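Local coordinates for protein 2,3-dihydroxybenzoate-AMP ligase (Bacillus subtilis, PDB 1MDB) that is an AMP-binding enzyme of the ANL superfamily, a single chain with a large N-terminal AMP-binding region and a smaller C-terminal domain, at residues A[32-35]-A[36-40]; A[107-110]-A[111-115]; A[211-214]-A[215-219]; A[521-524]-A[525-529]. One frame throughout, in Å; residues are numbered along the deposited sequence.

Contact 1 of 4, residues A[32-35]-A[36-40]; sequences RDRA and AKYGD
One face of the Tyr38 ring is met by Arg34 O, 3.3 Å above the ring plane and offset toward its rim, while the phenol oxygen OH lies at the edge of the Arg34 guanidinium, in its plane. The two flat groups stand 73° apart, and the two side chains run side by side in the same direction. In the tyrosine, CG sits between the backbone N and the carbonyl carbon (chi1 38°), which lays the ring back over the preceding turn. Arg34 suits this place because its CB can rest 3.9 Å from Tyr38 CE1 while the guanidinium turns to Tyr248, NE donating to Tyr248 O. Across the turn, the extended Lys37 chain passes Asp33 OD1, and its NZ makes a long salt bridge to that oxygen at 3.8 Å. The helical backbone is carried by Lys37 N to Asp33 O at 3.1 Å and Tyr38 N to Arg34 O at 3.2 Å. These residues form the last turns of helix 27-38, which packs on helix 53-70: Ala35, small and buried, touches Asp57, Tyr38 meets the Tyr53 ring edge-to-face, and Gly39 bonds through its backbone to Arg54.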
loop_
_atom_site.group_PDB
_atom_site.type_symbol
_atom_site.label_atom_id
_atom_site.label_comp_id
_atom_site.label_asym_id
_atom_site.label_seq_id
_atom_site.Cartn_x
_atom_site.Cartn_y
_atom_site.Cartn_z
ATOM N N ARG A 32 -19.529 -14.617 -5.146
ATOM C CA ARG A 32 -20.711 -15.388 -5.534
ATOM C C ARG A 32 -21.938 -14.489 -5.578
ATOM O O ARG A 32 -22.717 -14.523 -6.534
ATOM C CB ARG A 32 -20.970 -16.520 -4.537
ATOM C CG ARG A 32 -22.052 -17.502 -4.990
ATOM C CD ARG A 32 -21.584 -18.302 -6.190
ATOM N NE ARG A 32 -20.520 -19.232 -5.826
ATOM C CZ ARG A 32 -19.667 -19.770 -6.692
ATOM N NH1 ARG A 32 -19.745 -19.468 -7.980
ATOM N NH2 ARG A 32 -18.746 -20.626 -6.272
ATOM N N ASP A 33 -22.096 -13.693 -4.526
ATOM C CA ASP A 33 -23.216 -12.775 -4.394
ATOM C C ASP A 33 -23.229 -11.720 -5.503
ATOM O O ASP A 33 -24.204 -11.610 -6.255
ATOM C CB ASP A 33 -23.151 -12.099 -3.024
ATOM C CG ASP A 33 -24.405 -11.316 -2.702
ATOM O OD1 ASP A 33 -24.717 -10.362 -3.449
ATOM O OD2 ASP A 33 -25.076 -11.656 -1.704
ATOM N N ARG A 34 -22.148 -10.952 -5.613
ATOM C CA ARG A 34 -22.059 -9.915 -6.632
ATOM C C ARG A 34 -22.265 -10.492 -8.025
ATOM O O ARG A 34 -22.855 -9.851 -8.890
ATOM C CB ARG A 34 -20.697 -9.214 -6.580
ATOM C CG ARG A 34 -20.355 -8.553 -5.258
ATOM C CD ARG A 34 -21.414 -7.553 -4.855
ATOM N NE ARG A 34 -21.122 -6.884 -3.588
ATOM C CZ ARG A 34 -20.878 -7.517 -2.450
ATOM N NH1 ARG A 34 -20.880 -8.843 -2.417
ATOM N NH2 ARG A 34 -20.660 -6.826 -1.338
ATOM N N ALA A 35 -21.774 -11.704 -8.248
ATOM C CA ALA A 35 -21.903 -12.334 -9.554
ATOM C C ALA A 35 -23.347 -12.676 -9.877
ATOM O O ALA A 35 -23.754 -12.654 -11.042
ATOM C CB ALA A 35 -21.046 -13.593 -9.618
ATOM N N ALA A 36 -24.115 -12.997 -8.842
ATOM C CA ALA A 36 -25.517 -13.356 -9.008
ATOM C C ALA A 36 -26.401 -12.135 -9.269
ATOM O O ALA A 36 -27.360 -12.214 -10.040
ATOM C CB ALA A 36 -26.008 -14.095 -7.770
ATOM N N LYS A 37 -26.076 -11.015 -8.629
ATOM C CA LYS A 37 -26.848 -9.786 -8.785
ATOM C C LYS A 37 -26.681 -9.084 -10.137
ATOM O O LYS A 37 -27.667 -8.781 -10.811
ATOM C CB LYS A 37 -26.500 -8.806 -7.669
ATOM C CG LYS A 37 -26.873 -9.290 -6.279
ATOM C CD LYS A 37 -26.682 -8.183 -5.250
ATOM C CE LYS A 37 -27.210 -8.596 -3.881
ATOM N NZ LYS A 37 -27.115 -7.486 -2.889
ATOM N N TYR A 38 -25.440 -8.827 -10.537
ATOM C CA TYR A 38 -25.184 -8.141 -11.802
ATOM C C TYR A 38 -24.050 -8.759 -12.611
ATOM O O TYR A 38 -23.099 -8.078 -13.004
ATOM C CB TYR A 38 -24.898 -6.671 -11.517
ATOM C CG TYR A 38 -24.078 -6.430 -10.263
ATOM C CD1 TYR A 38 -22.727 -6.760 -10.216
ATOM C CD2 TYR A 38 -24.647 -5.823 -9.136
ATOM C CE1 TYR A 38 -21.954 -6.486 -9.082
ATOM C CE2 TYR A 38 -23.883 -5.542 -7.995
ATOM C CZ TYR A 38 -22.534 -5.877 -7.981
ATOM O OH TYR A 38 -21.753 -5.593 -6.880
ATOM N N GLY A 39 -24.177 -10.053 -12.878
ATOM C CA GLY A 39 -23.158 -10.773 -13.615
ATOM C C GLY A 39 -22.612 -10.144 -14.880
ATOM O O GLY A 39 -21.423 -10.284 -15.176
ATOM N N ASP A 40 -23.460 -9.455 -15.634
ATOM C CA ASP A 40 -23.012 -8.843 -16.875
ATOM C C ASP A 40 -22.196 -7.567 -16.713
ATOM O O ASP A 40 -21.508 -7.158 -17.640
ATOM C CB ASP A 40 -24.204 -8.576 -17.795
ATOM C CG ASP A 40 -24.232 -9.512 -18.985
ATOM O OD1 ASP A 40 -23.391 -10.436 -19.035
ATOM O OD2 ASP A 40 -25.096 -9.324 -19.866
#

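Contact 2 of 4, residues A[107-110]-A[111-115]; sequences PSHR and SSEIT
A bend in Glu113, with CG anti to the carbonyl carbon before the chain turns at chi2 (113°), swings the carboxylate back to the start of the helix, where OE1 accepts from Arg110 N. That bond is 3.0 Å long and fairly straight, 164° at the hydrogen, though the N-H comes from above the carboxylate plane. Arg110 is folded too, at chi2 (-63°), but its guanidinium turns back to the loop, where NH1 donates to Pro107 O at 2.9 Å and His109 O at 2.8 Å, both in the guanidinium plane. One nitrogen thus ties together two carbonyls of the loop before the helix. The His109 and Glu113 side chains cross at about a right angle, with CD2 3.8 Å from OE2. His109 CB also meets Ile114 CD1 at 3.7 Å, a branched hydrocarbon suited to the buried side of the helix, where it also touches Val144 and Tyr126. Ile114 N bonds to Arg110 O at 2.8 Å, opening the regular backbone ladder. The next carbonyl, Ser111 O, accepts from both Thr115 N and Thr115 OG1, from opposite faces of its plane. With Arg110 as N-cap, the glutamate three residues later supplies one half of a capping box, and His109 with Ile114 occupies the positions of a hydrophobic staple. Together they start helix 111-120 in the beta-alpha-beta crossover that links strand 101-104 to strand 125-132 of the same sheet.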
loop_
_atom_site.group_PDB
_atom_site.type_symbol
_atom_site.label_atom_id
_atom_site.label_comp_id
_atom_site.label_asym_id
_atom_site.label_seq_id
_atom_site.Cartn_x
_atom_site.Cartn_y
_atom_site.Cartn_z
ATOM N N PRO A 107 5.725 -6.841 -7.754
ATOM C CA PRO A 107 6.450 -7.011 -9.014
ATOM C C PRO A 107 7.950 -6.744 -8.932
ATOM O O PRO A 107 8.727 -7.295 -9.714
ATOM C CB PRO A 107 5.744 -6.029 -9.943
ATOM C CG PRO A 107 4.325 -6.097 -9.451
ATOM C CD PRO A 107 4.517 -6.019 -7.956
ATOM N N SER A 108 8.351 -5.909 -7.977
ATOM C CA SER A 108 9.751 -5.547 -7.817
ATOM C C SER A 108 10.563 -6.529 -6.978
ATOM O O SER A 108 11.784 -6.424 -6.908
ATOM C CB SER A 108 9.848 -4.164 -7.177
ATOM O OG SER A 108 9.244 -4.196 -5.897
ATOM N N HIS A 109 9.903 -7.470 -6.322
ATOM C CA HIS A 109 10.647 -8.416 -5.500
ATOM C C HIS A 109 11.508 -9.350 -6.345
ATOM O O HIS A 109 11.167 -9.679 -7.479
ATOM C CB HIS A 109 9.683 -9.204 -4.611
ATOM C CG HIS A 109 9.095 -8.380 -3.510
ATOM N ND1 HIS A 109 7.849 -8.626 -2.971
ATOM C CD2 HIS A 109 9.572 -7.286 -2.871
ATOM C CE1 HIS A 109 7.583 -7.715 -2.051
ATOM N NE2 HIS A 109 8.611 -6.890 -1.972
ATOM N N ARG A 110 12.638 -9.758 -5.791
ATOM C CA ARG A 110 13.544 -10.634 -6.511
ATOM C C ARG A 110 13.823 -11.897 -5.702
ATOM O O ARG A 110 13.196 -12.118 -4.663
ATOM C CB ARG A 110 14.825 -9.866 -6.860
ATOM C CG ARG A 110 14.581 -8.704 -7.850
ATOM C CD ARG A 110 14.066 -9.214 -9.196
ATOM N NE ARG A 110 13.795 -8.154 -10.169
ATOM C CZ ARG A 110 12.583 -7.689 -10.470
ATOM N NH1 ARG A 110 11.501 -8.179 -9.874
ATOM N NH2 ARG A 110 12.447 -6.743 -11.390
ATOM N N SER A 111 14.750 -12.727 -6.175
ATOM C CA SER A 111 15.040 -13.999 -5.522
ATOM C C SER A 111 15.266 -13.960 -4.016
ATOM O O SER A 111 14.801 -14.839 -3.303
ATOM C CB SER A 111 16.232 -14.677 -6.193
ATOM O OG SER A 111 17.430 -14.014 -5.864
ATOM N N SER A 112 15.974 -12.955 -3.525
ATOM C CA SER A 112 16.224 -12.877 -2.098
ATOM C C SER A 112 14.914 -12.754 -1.309
ATOM O O SER A 112 14.687 -13.512 -0.364
ATOM C CB SER A 112 17.143 -11.700 -1.784
ATOM O OG SER A 112 17.954 -12.001 -0.665
ATOM N N GLU A 113 14.050 -11.815 -1.689
ATOM C CA GLU A 113 12.781 -11.660 -0.982
ATOM C C GLU A 113 11.824 -12.821 -1.279
ATOM O O GLU A 113 11.194 -13.347 -0.367
ATOM C CB GLU A 113 12.106 -10.339 -1.352
ATOM C CG GLU A 113 12.911 -9.114 -0.970
ATOM C CD GLU A 113 13.398 -8.357 -2.178
ATOM O OE1 GLU A 113 13.869 -9.001 -3.145
ATOM O OE2 GLU A 113 13.314 -7.116 -2.154
ATOM N N ILE A 114 11.721 -13.227 -2.544
ATOM C CA ILE A 114 10.817 -14.326 -2.897
ATOM C C ILE A 114 11.218 -15.631 -2.201
ATOM O O ILE A 114 10.372 -16.323 -1.625
ATOM C CB ILE A 114 10.754 -14.554 -4.426
ATOM C CG1 ILE A 114 10.211 -13.298 -5.116
ATOM C CG2 ILE A 114 9.844 -15.739 -4.743
ATOM C CD1 ILE A 114 8.856 -12.808 -4.575
ATOM N N THR A 115 12.504 -15.967 -2.250
ATOM C CA THR A 115 12.985 -17.183 -1.592
ATOM C C THR A 115 12.591 -17.148 -0.109
ATOM O O THR A 115 12.190 -18.156 0.466
ATOM C CB THR A 115 14.524 -17.315 -1.730
ATOM O OG1 THR A 115 14.856 -17.422 -3.115
ATOM C CG2 THR A 115 15.036 -18.559 -1.009
#

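Contact 3 of 4, residues A[211-214]-A[215-219]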
loop_
_atom_site.group_PDB
_atom_site.type_symbol
_atom_site.label_atom_id
_atom_site.label_comp_id
_atom_site.label_asym_id
_atom_site.label_seq_id
_atom_site.Cartn_x
_atom_site.Cartn_y
_atom_site.Cartn_z
ATOM N N LEU A 211 -12.954 -3.161 3.862
ATOM C CA LEU A 211 -13.418 -2.824 2.516
ATOM C C LEU A 211 -14.768 -2.077 2.561
ATOM O O LEU A 211 -14.972 -1.097 1.840
ATOM C CB LEU A 211 -13.553 -4.099 1.669
ATOM C CG LEU A 211 -12.267 -4.885 1.370
ATOM C CD1 LEU A 211 -12.606 -6.164 0.604
ATOM C CD2 LEU A 211 -11.307 -4.016 0.555
ATOM N N LYS A 212 -15.679 -2.539 3.413
ATOM C CA LYS A 212 -16.992 -1.913 3.543
ATOM C C LYS A 212 -16.884 -0.480 4.045
ATOM O O LYS A 212 -17.603 0.399 3.580
ATOM C CB LYS A 212 -17.885 -2.705 4.505
ATOM C CG LYS A 212 -19.368 -2.360 4.367
ATOM C CD LYS A 212 -20.201 -2.873 5.536
ATOM C CE LYS A 212 -19.990 -2.016 6.770
ATOM N NZ LYS A 212 -20.828 -2.459 7.927
ATOM N N ARG A 213 -15.999 -0.240 5.005
ATOM C CA ARG A 213 -15.834 1.111 5.527
ATOM C C ARG A 213 -15.184 2.016 4.483
ATOM O O ARG A 213 -15.589 3.166 4.319
ATOM C CB ARG A 213 -15.001 1.092 6.808
ATOM C CG ARG A 213 -15.808 0.882 8.081
ATOM C CD ARG A 213 -16.355 2.205 8.633
ATOM N NE ARG A 213 -17.523 2.704 7.910
ATOM C CZ ARG A 213 -17.873 3.986 7.856
ATOM N NH1 ARG A 213 -17.141 4.900 8.478
ATOM N NH2 ARG A 213 -18.956 4.358 7.183
ATOM N N SER A 214 -14.189 1.497 3.768
ATOM C CA SER A 214 -13.516 2.283 2.736
ATOM C C SER A 214 -14.516 2.648 1.642
ATOM O O SER A 214 -14.467 3.739 1.095
ATOM C CB SER A 214 -12.353 1.492 2.130
ATOM O OG SER A 214 -11.395 1.155 3.120
ATOM N N VAL A 215 -15.407 1.719 1.314
ATOM C CA VAL A 215 -16.423 1.963 0.300
ATOM C C VAL A 215 -17.331 3.123 0.739
ATOM O O VAL A 215 -17.568 4.077 -0.014
ATOM C CB VAL A 215 -17.287 0.697 0.064
ATOM C CG1 VAL A 215 -18.578 1.076 -0.650
ATOM C CG2 VAL A 215 -16.511 -0.317 -0.778
ATOM N N GLU A 216 -17.831 3.034 1.961
ATOM C CA GLU A 216 -18.700 4.070 2.497
ATOM C C GLU A 216 -17.971 5.408 2.611
ATOM O O GLU A 216 -18.462 6.427 2.126
ATOM C CB GLU A 216 -19.242 3.629 3.854
ATOM C CG GLU A 216 -20.168 2.425 3.754
ATOM C CD GLU A 216 -20.474 1.803 5.096
ATOM O OE1 GLU A 216 -21.319 0.888 5.148
ATOM O OE2 GLU A 216 -19.864 2.220 6.103
ATOM N N VAL A 217 -16.792 5.409 3.226
ATOM C CA VAL A 217 -16.024 6.648 3.367
ATOM C C VAL A 217 -15.596 7.249 2.024
ATOM O O VAL A 217 -15.457 8.459 1.906
ATOM C CB VAL A 217 -14.746 6.439 4.218
ATOM C CG1 VAL A 217 -13.949 7.735 4.290
ATOM C CG2 VAL A 217 -15.113 5.988 5.610
ATOM N N CYS A 218 -15.397 6.410 1.010
ATOM C CA CYS A 218 -14.959 6.906 -0.292
ATOM C C CYS A 218 -16.074 7.054 -1.342
ATOM O O CYS A 218 -15.813 7.392 -2.495
ATOM C CB CYS A 218 -13.832 6.006 -0.828
ATOM S SG CYS A 218 -12.330 6.006 0.221
ATOM N N TRP A 219 -17.312 6.798 -0.932
ATOM C CA TRP A 219 -18.473 6.928 -1.807
ATOM C C TRP A 219 -18.426 6.085 -3.088
ATOM O O TRP A 219 -18.831 6.557 -4.149
ATOM C CB TRP A 219 -18.685 8.407 -2.183
ATOM C CG TRP A 219 -18.877 9.331 -1.007
ATOM C CD1 TRP A 219 -18.998 8.975 0.305
ATOM C CD2 TRP A 219 -18.940 10.766 -1.038
ATOM N NE1 TRP A 219 -19.126 10.096 1.094
ATOM C CE2 TRP A 219 -19.094 11.208 0.294
ATOM C CE3 TRP A 219 -18.882 11.720 -2.066
ATOM C CZ2 TRP A 219 -19.184 12.566 0.628
ATOM C CZ3 TRP A 219 -18.974 13.071 -1.734
ATOM C CH2 TRP A 219 -19.124 13.478 -0.395
#
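Packing is dense where Val215 and Cys218 close over the carbonyls of the turn before. Val215 CG2 lies 3.1 Å from Leu211 O, and Cys218 SG 3.2 Å from Ser214 O; these compact side chains fit the buried face, where Val215 meets Tyr248 and Cys218 meets Tyr339 and Pro241. Ser214 OG, buried among them, donates within the helix to Ser210 O and also bonds Tyr339 OH, so the hydroxyl is provided for. The outer face is looser and more polar. There Arg213 grips Glu216 side-on, with NE at 3.0 Å and NH2 at 2.6 Å both reaching OE2; NE comes nearly along the C-O axis, NH2 on the anti side. OE2 lies in the guanidinium plane, but the carboxylate is turned 64° from it. Val217 bridges the two sides: its CG2 covers one guanidinium face, 3.7 Å from Arg213 NH1, and that NH1 goes on to Met357 O, so three polar partnerships and one methyl fix the rotation of the group. Bends at chi2 and chi3 curl the arginine round to reach the exposed glutamate. Lys212 merely passes by, its CE 3.6 Å from Glu216 OE1 and NZ beyond salt-bridge range. Helix 204-218 closes in a Schellman motif: Trp219 takes a positive phi (57°), and its N bonds back to Glu216 O, one of the motif's two bonds into the last turn.

Contact 4 of 4, residues A[521-524]-A[525-529]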
loop_
_atom_site.group_PDB
_atom_site.type_symbol
_atom_site.label_atom_id
_atom_site.label_comp_id
_atom_site.label_asym_id
_atom_site.label_seq_id
_atom_site.Cartn_x
_atom_site.Cartn_y
_atom_site.Cartn_z
ATOM N N SER A 521 12.364 5.635 -0.435
ATOM C CA SER A 521 12.978 4.801 0.580
ATOM C C SER A 521 14.025 5.686 1.248
ATOM O O SER A 521 15.130 5.852 0.724
ATOM C CB SER A 521 13.671 3.602 -0.058
ATOM O OG SER A 521 14.474 2.931 0.891
ATOM N N LYS A 522 13.683 6.271 2.388
ATOM C CA LYS A 522 14.636 7.132 3.067
ATOM C C LYS A 522 15.821 6.317 3.558
ATOM O O LYS A 522 16.942 6.820 3.624
ATOM C CB LYS A 522 13.955 7.907 4.201
ATOM C CG LYS A 522 13.150 9.096 3.646
ATOM C CD LYS A 522 12.678 10.074 4.722
ATOM C CE LYS A 522 12.065 11.315 4.064
ATOM N NZ LYS A 522 11.686 12.353 5.055
ATOM N N LYS A 523 15.579 5.043 3.851
ATOM C CA LYS A 523 16.657 4.166 4.294
ATOM C C LYS A 523 17.727 4.082 3.186
ATOM O O LYS A 523 18.925 4.174 3.451
ATOM C CB LYS A 523 16.109 2.774 4.600
ATOM C CG LYS A 523 17.176 1.795 5.042
ATOM C CD LYS A 523 16.644 0.369 5.077
ATOM C CE LYS A 523 17.761 -0.624 5.357
ATOM N NZ LYS A 523 17.326 -2.027 5.114
ATOM N N ALA A 524 17.287 3.924 1.942
ATOM C CA ALA A 524 18.221 3.843 0.823
ATOM C C ALA A 524 18.988 5.158 0.704
ATOM O O ALA A 524 20.192 5.163 0.421
ATOM C CB ALA A 524 17.473 3.556 -0.472
ATOM N N LEU A 525 18.284 6.270 0.917
ATOM C CA LEU A 525 18.903 7.588 0.847
ATOM C C LEU A 525 19.932 7.748 1.959
ATOM O O LEU A 525 20.983 8.355 1.760
ATOM C CB LEU A 525 17.845 8.689 0.943
ATOM C CG LEU A 525 17.013 8.878 -0.327
ATOM C CD1 LEU A 525 15.935 9.945 -0.098
ATOM C CD2 LEU A 525 17.940 9.282 -1.475
ATOM N N ARG A 526 19.636 7.209 3.134
ATOM C CA ARG A 526 20.591 7.298 4.227
ATOM C C ARG A 526 21.871 6.534 3.858
ATOM O O ARG A 526 22.979 7.009 4.088
ATOM C CB ARG A 526 19.986 6.733 5.510
ATOM C CG ARG A 526 19.055 7.707 6.227
ATOM C CD ARG A 526 18.740 7.232 7.638
ATOM N NE ARG A 526 17.872 6.056 7.658
ATOM C CZ ARG A 526 16.553 6.094 7.494
ATOM N NH1 ARG A 526 15.929 7.253 7.292
ATOM N NH2 ARG A 526 15.850 4.970 7.551
ATOM N N GLU A 527 21.705 5.354 3.270
ATOM C CA GLU A 527 22.832 4.525 2.858
ATOM C C GLU A 527 23.671 5.243 1.817
ATOM O O GLU A 527 24.896 5.213 1.869
ATOM C CB GLU A 527 22.332 3.203 2.263
ATOM C CG GLU A 527 21.756 2.224 3.277
ATOM C CD GLU A 527 21.211 0.956 2.624
ATOM O OE1 GLU A 527 21.827 0.472 1.641
ATOM O OE2 GLU A 527 20.177 0.436 3.104
ATOM N N ALA A 528 23.001 5.889 0.871
ATOM C CA ALA A 528 23.689 6.598 -0.196
ATOM C C ALA A 528 24.497 7.786 0.320
ATOM O O ALA A 528 25.609 8.016 -0.146
ATOM C CB ALA A 528 22.685 7.057 -1.253
ATOM N N ILE A 529 23.960 8.550 1.270
ATOM C CA ILE A 529 24.728 9.680 1.789
ATOM C C ILE A 529 25.829 9.143 2.703
ATOM O O ILE A 529 26.949 9.657 2.721
ATOM C CB ILE A 529 23.835 10.710 2.568
ATOM C CG1 ILE A 529 24.686 11.894 3.032
ATOM C CG2 ILE A 529 23.188 10.065 3.781
ATOM C CD1 ILE A 529 25.262 12.726 1.910
#
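Helix 522-534, the last helix of the chain, starts at an N-cap serine: Ser521 O accepts from Leu525 N at 3.2 Å, while its OG accepts from Ala524 N, also at 3.2 Å. The hydroxyl stands anti to the serine's own N (chi1 169°), which carries it over the first turn to serve an N-H that has no earlier helical carbonyl to use; serine is short enough to do this without filling the turn. Regular bonds follow, such as Arg526 N to Lys522 O at 2.8 Å. Arg526 bends at chi3 (-71°) and lays one guanidinium face over the backbone of the previous turn, with Lys523 CA 3.4 Å above the plane and offset toward the rim. Its NH1 lies 3.7 Å from Lys522 CB. Two bases one turn apart pair with different acids: Arg526 NH1 makes a salt bridge to Asp431, and the extended Lys522 chain carries NZ to Glu446. Lys523 and Glu527 lie obliquely one turn apart: CE comes within 3.5 Å of OE2, but NZ stays at 4.3 Å, too far for a salt bridge although the opposite charges should attract. On the inward side, Leu525 and Ile529 present their hydrocarbon branches to strands 455-465 and 469-478, resting on Ala459, Met463, Cys473 and Phe475, while Ala524 fits against Pro513.

In the fold
The four contacts follow one another along the chain, each a turn or cap of a different helix. Contacts 1, 2 and 3 share the large AMP-binding region; contact 4 belongs to the terminal helix of the C-terminal part. Contacts 1 and 3 are neighbours, centres about 20 Å apart and nearest atoms about 7 Å, and both reach Tyr248 of helix 242-248. Contacts 2 and 4 have centres about 20 Å apart; contacts 1 and 4, at 48 Å, flank the chain's centre. Ser214 is about 7 Å from 2,3-dihydroxy-benzoic acid, whereas the His109 and Lys522 side chains are each about 10 Å from adenosine monophosphate. Lys519, just before contact 4, joins residues of the AMP-binding region in the 2,3-dihydroxy-benzoic acid pocket, so both parts contribute to it.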